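Local structure of epimerase family protein SDR39U1 (Homo sapiens, 4B4O) at residues Y112-D123 with E263-T272; W192-I201 with Y277-A287. The protein binds NADPH and probably acts as an NADP-dependent oxidoreductase of the short-chain dehydrogenase/reductase family. The protein carries 3 engineered substitutions. All blocks are in the same frame, centred on the assembly; numbering follows the deposited sequence.

Interaction 1 of 2, residues Y112-D123 with E263-T272. Engineered in segment 263-272: Arg270 (natural residue Gln).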
loop_
_atom_site.group_PDB
_atom_site.type_symbol
_atom_site.label_atom_id
_atom_site.label_comp_id
_atom_site.label_asym_id
_atom_site.label_seq_id
_atom_site.Cartn_x
_atom_site.Cartn_y
_atom_site.Cartn_z
ATOM N N TYR A 112 -9.193 9.330 -1.918
ATOM C CA TYR A 112 -10.636 9.517 -1.774
ATOM C C TYR A 112 -10.985 10.242 -0.466
ATOM O O TYR A 112 -10.473 9.914 0.599
ATOM C CB TYR A 112 -11.377 8.175 -1.850
ATOM C CG TYR A 112 -10.953 7.315 -3.016
ATOM C CD1 TYR A 112 -11.182 7.708 -4.322
ATOM C CD2 TYR A 112 -10.309 6.103 -2.802
ATOM C CE1 TYR A 112 -10.777 6.919 -5.382
ATOM C CE2 TYR A 112 -9.906 5.298 -3.861
ATOM C CZ TYR A 112 -10.141 5.713 -5.146
ATOM O OH TYR A 112 -9.754 4.898 -6.183
ATOM N N GLN A 113 -11.833 11.250 -0.587
ATOM C CA GLN A 113 -12.207 12.099 0.518
ATOM C C GLN A 113 -12.864 11.267 1.635
ATOM O O GLN A 113 -13.894 10.644 1.429
ATOM C CB GLN A 113 -13.141 13.195 -0.017
ATOM C CG GLN A 113 -13.933 14.031 0.981
ATOM C CD GLN A 113 -13.110 15.024 1.791
ATOM O OE1 GLN A 113 -12.715 16.124 1.291
ATOM N NE2 GLN A 113 -12.907 14.688 3.084
ATOM N N PRO A 114 -12.262 11.263 2.832
ATOM C CA PRO A 114 -12.907 10.575 3.943
ATOM C C PRO A 114 -14.289 11.132 4.211
ATOM O O PRO A 114 -14.503 12.339 4.110
ATOM C CB PRO A 114 -11.984 10.871 5.119
ATOM C CG PRO A 114 -10.655 11.109 4.498
ATOM C CD PRO A 114 -10.975 11.862 3.238
ATOM N N SER A 115 -15.205 10.229 4.555
ATOM C CA SER A 115 -16.631 10.517 4.621
ATOM C C SER A 115 -17.350 9.355 5.294
ATOM O O SER A 115 -16.961 8.212 5.158
ATOM C CB SER A 115 -17.202 10.715 3.214
ATOM O OG SER A 115 -18.625 10.750 3.224
ATOM N N LEU A 116 -18.397 9.667 6.032
ATOM C CA LEU A 116 -19.177 8.645 6.684
ATOM C C LEU A 116 -20.308 8.143 5.778
ATOM O O LEU A 116 -20.959 7.140 6.089
ATOM C CB LEU A 116 -19.731 9.183 8.016
ATOM C CG LEU A 116 -18.695 9.302 9.141
ATOM C CD1 LEU A 116 -19.225 10.221 10.249
ATOM C CD2 LEU A 116 -18.315 7.910 9.660
ATOM N N THR A 117 -20.555 8.860 4.683
ATOM C CA THR A 117 -21.678 8.571 3.791
ATOM C C THR A 117 -21.253 8.197 2.358
ATOM O O THR A 117 -21.956 7.451 1.705
ATOM C CB THR A 117 -22.626 9.789 3.726
ATOM O OG1 THR A 117 -21.921 10.903 3.147
ATOM C CG2 THR A 117 -23.158 10.158 5.146
ATOM N N ALA A 118 -20.136 8.731 1.868
ATOM C CA ALA A 118 -19.756 8.539 0.470
ATOM C C ALA A 118 -19.291 7.115 0.192
ATOM O O ALA A 118 -18.978 6.344 1.114
ATOM C CB ALA A 118 -18.677 9.518 0.043
ATOM N N GLU A 119 -19.266 6.787 -1.091
ATOM C CA GLU A 119 -18.806 5.504 -1.583
ATOM C C GLU A 119 -17.966 5.747 -2.837
ATOM O O GLU A 119 -18.392 6.450 -3.743
ATOM C CB GLU A 119 -20.011 4.609 -1.890
ATOM C CG GLU A 119 -19.665 3.311 -2.581
ATOM C CD GLU A 119 -20.843 2.337 -2.670
ATOM O OE1 GLU A 119 -21.230 1.759 -1.602
ATOM O OE2 GLU A 119 -21.312 2.090 -3.819
ATOM N N TYR A 120 -16.785 5.158 -2.897
ATOM C CA TYR A 120 -15.842 5.438 -3.965
ATOM C C TYR A 120 -15.474 4.177 -4.725
ATOM O O TYR A 120 -15.377 3.111 -4.138
ATOM C CB TYR A 120 -14.561 6.043 -3.374
ATOM C CG TYR A 120 -14.793 7.309 -2.569
ATOM C CD1 TYR A 120 -14.912 8.530 -3.201
ATOM C CD2 TYR A 120 -14.909 7.269 -1.186
ATOM C CE1 TYR A 120 -15.141 9.673 -2.483
ATOM C CE2 TYR A 120 -15.142 8.415 -0.460
ATOM C CZ TYR A 120 -15.259 9.611 -1.113
ATOM O OH TYR A 120 -15.462 10.778 -0.423
ATOM N N ASP A 121 -15.239 4.324 -6.029
ATOM C CA ASP A 121 -14.505 3.315 -6.793
ATOM C C ASP A 121 -13.347 3.951 -7.542
ATOM O O ASP A 121 -13.030 5.117 -7.333
ATOM C CB ASP A 121 -15.432 2.479 -7.691
ATOM C CG ASP A 121 -15.984 3.235 -8.889
ATOM O OD1 ASP A 121 -15.572 4.366 -9.160
ATOM O OD2 ASP A 121 -16.879 2.669 -9.560
ATOM N N GLU A 122 -12.728 3.193 -8.436
ATOM C CA GLU A 122 -11.503 3.639 -9.129
ATOM C C GLU A 122 -11.717 4.854 -10.031
ATOM O O GLU A 122 -10.777 5.522 -10.397
ATOM C CB GLU A 122 -10.876 2.485 -9.927
ATOM C CG GLU A 122 -10.326 1.363 -9.042
ATOM C CD GLU A 122 -11.337 0.286 -8.665
ATOM O OE1 GLU A 122 -12.556 0.403 -8.935
ATOM O OE2 GLU A 122 -10.890 -0.739 -8.120
ATOM N N ASP A 123 -12.961 5.113 -10.409
ATOM C CA ASP A 123 -13.252 6.219 -11.300
ATOM C C ASP A 123 -13.622 7.452 -10.515
ATOM O O ASP A 123 -13.890 8.485 -11.105
ATOM C CB ASP A 123 -14.365 5.841 -12.295
ATOM C CG ASP A 123 -13.915 4.792 -13.313
ATOM O OD1 ASP A 123 -12.747 4.835 -13.767
ATOM O OD2 ASP A 123 -14.740 3.920 -13.684
ATOM N N GLU A 263 -10.484 8.743 10.652
ATOM C CA GLU A 263 -11.470 8.851 9.592
ATOM C C GLU A 263 -11.232 7.790 8.537
ATOM O O GLU A 263 -10.258 7.041 8.605
ATOM C CB GLU A 263 -11.419 10.245 8.965
ATOM C CG GLU A 263 -11.513 11.392 9.961
ATOM C CD GLU A 263 -11.626 12.745 9.288
ATOM O OE1 GLU A 263 -12.476 12.883 8.391
ATOM O OE2 GLU A 263 -10.861 13.664 9.653
ATOM N N GLY A 264 -12.131 7.724 7.565
ATOM C CA GLY A 264 -12.087 6.683 6.554
ATOM C C GLY A 264 -12.944 6.874 5.318
ATOM O O GLY A 264 -13.832 7.709 5.276
ATOM N N GLN A 265 -12.629 6.069 4.308
ATOM C CA GLN A 265 -13.285 6.093 3.000
ATOM C C GLN A 265 -13.907 4.728 2.777
ATOM O O GLN A 265 -13.234 3.697 2.976
ATOM C CB GLN A 265 -12.266 6.252 1.858
ATOM C CG GLN A 265 -11.186 7.306 1.994
ATOM C CD GLN A 265 -10.016 6.922 2.869
ATOM O OE1 GLN A 265 -9.956 5.830 3.418
ATOM N NE2 GLN A 265 -9.049 7.838 2.978
ATOM N N LYS A 266 -15.143 4.687 2.300
ATOM C CA LYS A 266 -15.713 3.421 1.844
ATOM C C LYS A 266 -15.264 3.198 0.401
ATOM O O LYS A 266 -15.656 3.936 -0.502
ATOM C CB LYS A 266 -17.231 3.462 1.981
ATOM C CG LYS A 266 -18.008 2.339 1.301
ATOM C CD LYS A 266 -17.639 0.934 1.770
ATOM C CE LYS A 266 -18.620 -0.136 1.220
ATOM N NZ LYS A 266 -20.095 0.195 1.152
ATOM N N VAL A 267 -14.402 2.214 0.178
ATOM C CA VAL A 267 -13.809 2.022 -1.133
ATOM C C VAL A 267 -14.213 0.657 -1.687
ATOM O O VAL A 267 -13.928 -0.370 -1.081
ATOM C CB VAL A 267 -12.263 2.174 -1.110
ATOM C CG1 VAL A 267 -11.698 2.010 -2.514
ATOM C CG2 VAL A 267 -11.859 3.547 -0.567
ATOM N N ILE A 268 -14.784 0.667 -2.897
ATOM C CA ILE A 268 -15.090 -0.552 -3.641
ATOM C C ILE A 268 -14.007 -0.874 -4.684
ATOM O O ILE A 268 -13.578 -0.012 -5.445
ATOM C CB ILE A 268 -16.433 -0.413 -4.340
ATOM C CG1 ILE A 268 -17.506 -0.143 -3.290
ATOM C CG2 ILE A 268 -16.725 -1.652 -5.152
ATOM C CD1 ILE A 268 -18.798 0.411 -3.884
ATOM N N PRO A 269 -13.574 -2.140 -4.731
ATOM C CA PRO A 269 -12.605 -2.580 -5.714
ATOM C C PRO A 269 -13.314 -3.081 -6.960
ATOM O O PRO A 269 -13.250 -4.272 -7.279
ATOM C CB PRO A 269 -11.889 -3.715 -4.989
ATOM C CG PRO A 269 -12.938 -4.324 -4.123
ATOM C CD PRO A 269 -13.956 -3.245 -3.830
ATOM N N ARG A 270 -13.990 -2.172 -7.656
ATOM C CA ARG A 270 -14.796 -2.553 -8.822
ATOM C C ARG A 270 -13.903 -3.020 -9.962
ATOM O O ARG A 270 -14.047 -4.128 -10.468
ATOM C CB ARG A 270 -15.692 -1.403 -9.301
ATOM C CG ARG A 270 -16.709 -1.879 -10.307
ATOM C CD ARG A 270 -17.829 -0.947 -10.717
ATOM N NE ARG A 270 -17.991 0.176 -9.830
ATOM C CZ ARG A 270 -18.717 0.161 -8.694
ATOM N NH1 ARG A 270 -19.303 -0.939 -8.244
ATOM N NH2 ARG A 270 -18.823 1.273 -7.981
ATOM N N ARG A 271 -12.956 -2.166 -10.324
ATOM C CA ARG A 271 -12.040 -2.468 -11.404
ATOM C C ARG A 271 -11.111 -3.627 -11.056
ATOM O O ARG A 271 -10.749 -4.418 -11.923
ATOM C CB ARG A 271 -11.290 -1.200 -11.845
ATOM C CG ARG A 271 -12.215 -0.278 -12.623
ATOM C CD ARG A 271 -11.561 0.881 -13.338
ATOM N NE ARG A 271 -10.161 0.641 -13.636
ATOM C CZ ARG A 271 -9.679 0.054 -14.720
ATOM N NH1 ARG A 271 -10.469 -0.397 -15.670
ATOM N NH2 ARG A 271 -8.373 -0.093 -14.843
ATOM N N THR A 272 -10.744 -3.738 -9.785
ATOM C CA THR A 272 -9.886 -4.821 -9.346
ATOM C C THR A 272 -10.594 -6.147 -9.626
ATOM O O THR A 272 -10.000 -7.066 -10.175
ATOM C CB THR A 272 -9.540 -4.725 -7.848
ATOM O OG1 THR A 272 -9.027 -3.428 -7.542
ATOM C CG2 THR A 272 -8.506 -5.758 -7.459
HETATM O O HOH W 1 -16.740 7.085 2.490
#

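Interaction 2 of 2, residues W192-I201 with Y277-A287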
loop_
_atom_site.group_PDB
_atom_site.type_symbol
_atom_site.label_atom_id
_atom_site.label_comp_id
_atom_site.label_asym_id
_atom_site.label_seq_id
_atom_site.Cartn_x
_atom_site.Cartn_y
_atom_site.Cartn_z
ATOM N N TRP A 192 -9.133 -2.015 4.043
ATOM C CA TRP A 192 -8.034 -2.886 4.388
ATOM C C TRP A 192 -7.852 -3.905 3.311
ATOM O O TRP A 192 -8.757 -4.129 2.498
ATOM C CB TRP A 192 -8.338 -3.569 5.714
ATOM C CG TRP A 192 -9.511 -4.495 5.609
ATOM C CD1 TRP A 192 -10.839 -4.199 5.787
ATOM C CD2 TRP A 192 -9.479 -5.910 5.229
ATOM N NE1 TRP A 192 -11.603 -5.293 5.564
ATOM C CE2 TRP A 192 -10.855 -6.353 5.224
ATOM C CE3 TRP A 192 -8.466 -6.817 4.901
ATOM C CZ2 TRP A 192 -11.205 -7.641 4.899
ATOM C CZ3 TRP A 192 -8.824 -8.115 4.572
ATOM C CH2 TRP A 192 -10.171 -8.519 4.580
ATOM N N ILE A 193 -6.695 -4.558 3.310
ATOM C CA ILE A 193 -6.435 -5.706 2.444
ATOM C C ILE A 193 -5.411 -6.609 3.123
ATOM O O ILE A 193 -4.515 -6.133 3.825
ATOM C CB ILE A 193 -5.910 -5.273 1.057
ATOM C CG1 ILE A 193 -5.889 -6.453 0.083
ATOM C CG2 ILE A 193 -4.511 -4.631 1.136
ATOM C CD1 ILE A 193 -5.666 -6.024 -1.357
ATOM N N HIS A 194 -5.566 -7.915 2.949
ATOM C CA HIS A 194 -4.584 -8.855 3.443
ATOM C C HIS A 194 -3.368 -8.762 2.562
ATOM O O HIS A 194 -3.478 -8.636 1.349
ATOM C CB HIS A 194 -5.135 -10.261 3.451
ATOM C CG HIS A 194 -4.247 -11.250 4.159
ATOM N ND1 HIS A 194 -3.172 -11.809 3.570
ATOM C CD2 HIS A 194 -4.290 -11.754 5.453
ATOM C CE1 HIS A 194 -2.580 -12.646 4.433
ATOM N NE2 HIS A 194 -3.260 -12.608 5.585
ATOM N N ILE A 195 -2.193 -8.804 3.178
ATOM C CA ILE A 195 -0.956 -8.661 2.433
ATOM C C ILE A 195 -0.872 -9.648 1.282
ATOM O O ILE A 195 -0.343 -9.320 0.239
ATOM C CB ILE A 195 0.312 -8.822 3.313
ATOM C CG1 ILE A 195 1.555 -8.531 2.448
ATOM C CG2 ILE A 195 0.372 -10.234 3.925
ATOM C CD1 ILE A 195 2.579 -7.624 3.035
ATOM N N GLY A 196 -1.379 -10.857 1.467
ATOM C CA GLY A 196 -1.374 -11.844 0.395
ATOM C C GLY A 196 -2.173 -11.402 -0.810
ATOM O O GLY A 196 -1.825 -11.735 -1.937
ATOM N N ASP A 197 -3.242 -10.657 -0.569
ATOM C CA ASP A 197 -4.106 -10.192 -1.652
ATOM C C ASP A 197 -3.566 -8.942 -2.338
ATOM O O ASP A 197 -3.785 -8.760 -3.533
ATOM C CB ASP A 197 -5.534 -9.971 -1.153
ATOM C CG ASP A 197 -6.324 -11.259 -1.066
ATOM O OD1 ASP A 197 -6.207 -12.094 -1.989
ATOM O OD2 ASP A 197 -7.072 -11.431 -0.067
ATOM N N LEU A 198 -2.850 -8.081 -1.620
ATOM C CA LEU A 198 -2.165 -6.981 -2.302
ATOM C C LEU A 198 -1.068 -7.545 -3.192
ATOM O O LEU A 198 -0.943 -7.162 -4.334
ATOM C CB LEU A 198 -1.591 -5.934 -1.326
ATOM C CG LEU A 198 -0.962 -4.726 -2.041
ATOM C CD1 LEU A 198 -1.971 -4.069 -2.954
ATOM C CD2 LEU A 198 -0.456 -3.718 -1.030
ATOM N N ALA A 199 -0.299 -8.470 -2.638
ATOM C CA ALA A 199 0.728 -9.173 -3.370
ATOM C C ALA A 199 0.152 -9.852 -4.620
ATOM O O ALA A 199 0.751 -9.824 -5.704
ATOM C CB ALA A 199 1.382 -10.195 -2.444
ATOM N N GLY A 200 -1.029 -10.450 -4.451
ATOM C CA GLY A 200 -1.747 -11.116 -5.542
ATOM C C GLY A 200 -2.242 -10.184 -6.652
ATOM O O GLY A 200 -2.077 -10.479 -7.836
ATOM N N ILE A 201 -2.823 -9.052 -6.256
ATOM C CA ILE A 201 -3.278 -8.053 -7.206
ATOM C C ILE A 201 -2.104 -7.524 -8.012
ATOM O O ILE A 201 -2.162 -7.448 -9.222
ATOM C CB ILE A 201 -3.980 -6.884 -6.503
ATOM C CG1 ILE A 201 -5.340 -7.335 -5.952
ATOM C CG2 ILE A 201 -4.150 -5.721 -7.460
ATOM C CD1 ILE A 201 -5.873 -6.386 -4.894
ATOM N N TYR A 277 -9.147 -10.967 -10.972
ATOM C CA TYR A 277 -8.478 -11.319 -9.723
ATOM C C TYR A 277 -9.466 -11.845 -8.691
ATOM O O TYR A 277 -10.558 -11.320 -8.550
ATOM C CB TYR A 277 -7.717 -10.148 -9.094
ATOM C CG TYR A 277 -6.978 -10.578 -7.827
ATOM C CD1 TYR A 277 -5.794 -11.329 -7.906
ATOM C CD2 TYR A 277 -7.480 -10.278 -6.560
ATOM C CE1 TYR A 277 -5.129 -11.747 -6.775
ATOM C CE2 TYR A 277 -6.820 -10.705 -5.421
ATOM C CZ TYR A 277 -5.651 -11.443 -5.538
ATOM O OH TYR A 277 -5.015 -11.865 -4.411
ATOM N N GLN A 278 -9.036 -12.880 -7.965
ATOM C CA GLN A 278 -9.875 -13.554 -6.987
ATOM C C GLN A 278 -9.189 -13.598 -5.630
ATOM O O GLN A 278 -8.094 -14.109 -5.495
ATOM C CB GLN A 278 -10.214 -14.942 -7.487
ATOM C CG GLN A 278 -11.114 -14.875 -8.714
ATOM C CD GLN A 278 -11.636 -16.216 -9.195
ATOM O OE1 GLN A 278 -10.856 -17.081 -9.573
ATOM N NE2 GLN A 278 -12.960 -16.390 -9.199
ATOM N N TYR A 279 -9.855 -13.024 -4.634
ATOM C CA TYR A 279 -9.262 -12.784 -3.316
ATOM C C TYR A 279 -9.141 -14.059 -2.499
ATOM O O TYR A 279 -10.050 -14.888 -2.494
ATOM C CB TYR A 279 -10.108 -11.785 -2.527
ATOM C CG TYR A 279 -9.989 -10.357 -2.985
ATOM C CD1 TYR A 279 -10.713 -9.890 -4.072
ATOM C CD2 TYR A 279 -9.148 -9.477 -2.343
ATOM C CE1 TYR A 279 -10.622 -8.581 -4.496
ATOM C CE2 TYR A 279 -9.038 -8.167 -2.767
ATOM C CZ TYR A 279 -9.784 -7.728 -3.850
ATOM O OH TYR A 279 -9.690 -6.417 -4.261
ATOM N N SER A 280 -7.995 -14.220 -1.836
ATOM C CA SER A 280 -7.785 -15.322 -0.886
ATOM C C SER A 280 -8.448 -15.039 0.455
ATOM O O SER A 280 -8.894 -15.954 1.146
ATOM C CB SER A 280 -6.300 -15.559 -0.668
ATOM O OG SER A 280 -5.719 -16.060 -1.844
ATOM N N PHE A 281 -8.503 -13.764 0.827
ATOM C CA PHE A 281 -9.029 -13.350 2.132
ATOM C C PHE A 281 -9.956 -12.131 1.977
ATOM O O PHE A 281 -9.666 -11.047 2.464
ATOM C CB PHE A 281 -7.861 -13.036 3.091
ATOM C CG PHE A 281 -6.910 -14.175 3.292
ATOM C CD1 PHE A 281 -7.237 -15.229 4.133
ATOM C CD2 PHE A 281 -5.684 -14.198 2.647
ATOM C CE1 PHE A 281 -6.362 -16.300 4.305
ATOM C CE2 PHE A 281 -4.810 -15.254 2.817
ATOM C CZ PHE A 281 -5.150 -16.306 3.641
ATOM N N PRO A 282 -11.076 -12.311 1.283
ATOM C CA PRO A 282 -12.005 -11.190 1.089
ATOM C C PRO A 282 -12.791 -10.753 2.344
ATOM O O PRO A 282 -13.235 -9.620 2.412
ATOM C CB PRO A 282 -12.999 -11.752 0.053
ATOM C CG PRO A 282 -12.996 -13.207 0.300
ATOM C CD PRO A 282 -11.567 -13.538 0.643
ATOM N N GLU A 283 -12.961 -11.666 3.288
ATOM C CA GLU A 283 -13.748 -11.402 4.490
ATOM C C GLU A 283 -12.770 -11.138 5.640
ATOM O O GLU A 283 -11.755 -11.821 5.784
ATOM C CB GLU A 283 -14.719 -12.562 4.790
ATOM C CG GLU A 283 -15.840 -12.232 5.796
ATOM C CD GLU A 283 -15.477 -12.522 7.259
ATOM O OE1 GLU A 283 -15.140 -13.700 7.579
ATOM O OE2 GLU A 283 -15.523 -11.575 8.087
ATOM N N LEU A 284 -13.064 -10.129 6.456
ATOM C CA LEU A 284 -12.112 -9.663 7.472
ATOM C C LEU A 284 -11.761 -10.712 8.509
ATOM O O LEU A 284 -10.610 -10.827 8.931
ATOM C CB LEU A 284 -12.644 -8.398 8.170
ATOM C CG LEU A 284 -11.703 -7.682 9.148
ATOM C CD1 LEU A 284 -10.357 -7.296 8.534
ATOM C CD2 LEU A 284 -12.472 -6.463 9.637
ATOM N N GLY A 285 -12.764 -11.445 8.961
ATOM C CA GLY A 285 -12.559 -12.533 9.904
ATOM C C GLY A 285 -11.543 -13.529 9.401
ATOM O O GLY A 285 -10.654 -13.919 10.123
ATOM N N ALA A 286 -11.692 -13.974 8.163
ATOM C CA ALA A 286 -10.768 -14.959 7.607
ATOM C C ALA A 286 -9.353 -14.392 7.549
ATOM O O ALA A 286 -8.399 -15.115 7.803
ATOM C CB ALA A 286 -11.227 -15.413 6.232
ATOM N N ALA A 287 -9.236 -13.107 7.207
ATOM C CA ALA A 287 -7.946 -12.448 7.114
ATOM C C ALA A 287 -7.253 -12.395 8.471
ATOM O O ALA A 287 -6.084 -12.776 8.588
ATOM C CB ALA A 287 -8.097 -11.058 6.530
HETATM O O HOH W 2 -7.698 -9.288 1.675
#

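Interaction 1 of 2, residues Y112-D123 with E263-T272
Glu122 sets CG anti to its carbonyl carbon (chi1 -67°) and bends at chi2, turning its carboxylate onto the backbone of Arg271, while Asp121, with CG between backbone N and carbonyl carbon (chi1 72°), holds OD2 out to Arg270. In the loop after strand 102-108 of the Rossmann-type sheet, Glu119-Asp121 runs parallel to Lys266-Ile268, with a single parallel beta bridge between Tyr120 and Val267. Its evidence is two bonds: Tyr120 N to Lys266 O (2.9 Å) and Ile268 N to Tyr120 O (2.8 Å). Earlier in both segments, Ser115 N donates to Gly264 O at 3.0 Å, and a water links Lys266 N to Ser115 O and Ala118 O. Beside the bridge, Tyr112 CD2 packs on Val267 CG2 at 3.7 Å, and the Tyr112 hydroxyl bonds to Asn216 and Arg156. Arg270, an engineered residue, grips Asp121 side-on: OD2 lies near the guanidinium plane, 2.7 Å from NE, with NH2 also donating to it. At the start of helix 270-274, whose positive end would probably stabilise the carboxylate, Glu122 OE2 accepts from Asn216 N and weakly from Thr272 N. Glu122 OE1 takes Arg271 N at 2.9 Å from above the carboxylate plane, N-H...O angle 175°.

Interaction 2 of 2, residues W192-I201 with Y277-A287
Asp197 meets the loop 277-283 with every atom of its side chain. CB lies 3.8 Å from Tyr279 CD2 and CG 3.6 Å from the same atom; chi1 of -81° puts CG anti to the carbonyl carbon, which brings the carboxylate to the amides of Ser280 and Phe281. At the tip, OD1 has two donors on different lone pairs: Tyr277 OH on the anti one at 2.7 Å, and Ser280 N on the syn one at 2.8 Å (N-H...O angle 164°). OD2 accepts Phe281 N through its syn lone pair (2.9 Å) and a water that also links His194 N and Phe281 O. An alanine here would remove both oxygens and is likely to leave the two loop amides and the Tyr277 hydroxyl without their acceptor. Asp197 sits in the first turn of helix 195-207, where strand 192-194 of the Rossmann-type sheet passes directly into helix. His194 is the N-cap there, its ND1 accepting Gly196 N, and NE2 bonds to Glu290. One face of its imidazole is covered by Phe281, the rings inclined at 32° with centroids 4.3 Å apart. Trp192 reaches helix 284-293: Leu284 CD1 stands over its six-membered ring in a CH-pi contact, 3.7 Å from the centroid, while NE1 bonds to Ser221 OG. Ile201 CG1 similarly covers a face of the Tyr277 ring, 3.9 Å from its centroid.

How the interactions relate
Along the chain the segments alternate, 112-123, 192-201, 263-272, 277-287, so interactions 1 and 2 interlock rather than follow one another. Both bring the C-terminal part of the chain onto the cofactor-binding Rossmann-type portion, fastening it at two places: after strand 102-108 and at strand 192-194, both of which pair with strand 151-161. Their centres are about 17 Å apart, yet they meet at helix 270-274, where Thr272 CG2 packs 3.5 Å from Tyr279 OH and 3.7 Å from Ile201 CD1. Interaction 2 is the nearer to the cofactor by these side chains: that of Ile193 lies about 7 Å from NADPH, that of Gln265 in interaction 1 about 10 Å.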